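PG_0823 protein (Porphyromonas gingivalis, PDB 2FSW) probably binds DNA as a winged helix-turn-helix transcriptional regulator of the HxlR family. Local coordinates at residues B[93-96]-B[97-101]. Residues are numbered along the deposited sequence; the frame is centred on the assembly and turned at random.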
loop_
_atom_site.group_PDB
_atom_site.type_symbol
_atom_site.label_atom_id
_atom_site.label_comp_id
_atom_site.label_asym_id
_atom_site.label_seq_id
_atom_site.Cartn_x
_atom_site.Cartn_y
_atom_site.Cartn_z
ATOM N N LEU B 93 -0.850 4.980 10.944
ATOM C CA LEU B 93 0.568 4.934 11.343
ATOM C C LEU B 93 1.130 3.550 11.702
ATOM O O LEU B 93 2.274 3.276 11.367
ATOM C CB LEU B 93 0.885 5.980 12.433
ATOM C CG LEU B 93 0.707 7.446 11.967
ATOM C CD1 LEU B 93 0.839 8.415 13.161
ATOM C CD2 LEU B 93 1.649 7.865 10.821
ATOM N N PRO B 94 0.356 2.673 12.388
ATOM C CA PRO B 94 0.851 1.294 12.574
ATOM C C PRO B 94 1.138 0.509 11.283
ATOM O O PRO B 94 2.038 -0.338 11.269
ATOM C CB PRO B 94 -0.281 0.621 13.379
ATOM C CG PRO B 94 -0.959 1.734 14.057
ATOM C CD PRO B 94 -0.937 2.861 13.070
ATOM N N ILE B 95 0.386 0.771 10.220
ATOM C CA ILE B 95 0.653 0.150 8.918
ATOM C C ILE B 95 2.003 0.641 8.398
ATOM O O ILE B 95 2.807 -0.137 7.899
ATOM C CB ILE B 95 -0.451 0.496 7.846
ATOM C CG1 ILE B 95 -1.839 -0.014 8.288
ATOM C CG2 ILE B 95 -0.044 -0.054 6.418
ATOM C CD1 ILE B 95 -3.001 0.748 7.670
ATOM N N ILE B 96 2.220 1.946 8.535
ATOM C CA ILE B 96 3.395 2.620 8.045
ATOM C C ILE B 96 4.665 2.227 8.812
ATOM O O ILE B 96 5.720 2.047 8.198
ATOM C CB ILE B 96 3.146 4.139 8.015
ATOM C CG1 ILE B 96 2.123 4.447 6.895
ATOM C CG2 ILE B 96 4.469 4.917 7.799
ATOM C CD1 ILE B 96 1.587 5.921 6.930
ATOM N N ASP B 97 4.566 2.090 10.132
ATOM C CA ASP B 97 5.642 1.514 10.944
ATOM C C ASP B 97 6.112 0.177 10.381
ATOM O O ASP B 97 7.323 -0.077 10.262
ATOM C CB ASP B 97 5.165 1.258 12.382
ATOM C CG ASP B 97 5.013 2.529 13.191
ATOM O OD1 ASP B 97 5.547 3.575 12.786
ATOM O OD2 ASP B 97 4.386 2.459 14.271
ATOM N N GLU B 98 5.150 -0.681 10.040
ATOM C CA GLU B 98 5.492 -1.966 9.472
ATOM C C GLU B 98 6.137 -1.859 8.069
ATOM O O GLU B 98 7.006 -2.670 7.731
ATOM C CB GLU B 98 4.283 -2.926 9.461
ATOM C CG GLU B 98 3.832 -3.466 10.817
ATOM C CD GLU B 98 4.935 -4.153 11.654
ATOM O OE1 GLU B 98 5.803 -4.906 11.144
ATOM O OE2 GLU B 98 4.914 -3.947 12.881
ATOM N N ILE B 99 5.676 -0.903 7.256
ATOM C CA ILE B 99 6.263 -0.657 5.941
ATOM C C ILE B 99 7.695 -0.145 6.056
ATOM O O ILE B 99 8.591 -0.593 5.308
ATOM C CB ILE B 99 5.368 0.293 5.075
ATOM C CG1 ILE B 99 4.019 -0.381 4.768
ATOM C CG2 ILE B 99 6.062 0.667 3.765
ATOM C CD1 ILE B 99 2.927 0.574 4.190
ATOM N N ALA B 100 7.921 0.763 7.008
ATOM C CA ALA B 100 9.260 1.286 7.276
ATOM C C ALA B 100 10.205 0.166 7.694
ATOM O O ALA B 100 11.342 0.070 7.195
ATOM C CB ALA B 100 9.208 2.366 8.367
ATOM N N LYS B 101 9.734 -0.673 8.619
ATOM C CA LYS B 101 10.487 -1.826 9.076
ATOM C C LYS B 101 10.863 -2.753 7.903
ATOM O O LYS B 101 11.997 -3.209 7.819
ATOM C CB LYS B 101 9.680 -2.588 10.137
ATOM C CG LYS B 101 10.313 -3.881 10.632
ATOM C CD LYS B 101 9.484 -4.481 11.751
ATOM C CE LYS B 101 10.013 -5.839 12.115
ATOM N NZ LYS B 101 9.330 -6.409 13.322
#
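The carboxylate of Asp97 turns one face to the preceding helical turn: Leu93 O lies over that face, 3.4 Å from Asp97 CG and nearly equidistant from both carboxylate oxygens, while Pro94 CA approaches OD2 from the same side at 4.1 Å. Chi1 of -73° keeps Asp97 CG beside its own backbone N, folding the acid back over the carbonyl that this N uses. Asp97 N meets Leu93 O at 2.9 Å in a nearly straight bond (169°). Two more i to i+4 bonds continue the helix: Ile99 N bonds to Ile95 O, and Ala100 N reaches Ile96 O at 2.8 Å; between Glu98 N and Pro94 O the bond is weak, at 3.4 Å.

Ile95 and Ile99 are neighbours one turn apart, their side chains heading in a common direction. Ile95 CG2 meets Ile99 CD1 at 3.8 Å, and Ile99 CG1 sits 3.4 Å from Ile95 O. Ile99 also packs on Ile95 of the second subunit, and Pro94 packs on Glu98 of the second subunit, so this part of helix 93-106 joins the dimer. Ser18 OG of the second subunit hydrogen-bonds to Ile99 O. Ile96 packs on Leu28, Ile31 and Phe32 of helix 27-34 in its own chain, and Ile99 also reaches Leu28.

The chemistry is that of an amphipathic helix: isoleucines serve both the domain core and the subunit interface, whereas Asp97 is exposed to solvent. Proline, lacking an N-H, fits the first turn, where backbone nitrogens have no helix carbonyl four residues back to bond to, and the negative charge of Asp97 near this N-terminal end probably suits the helix dipole.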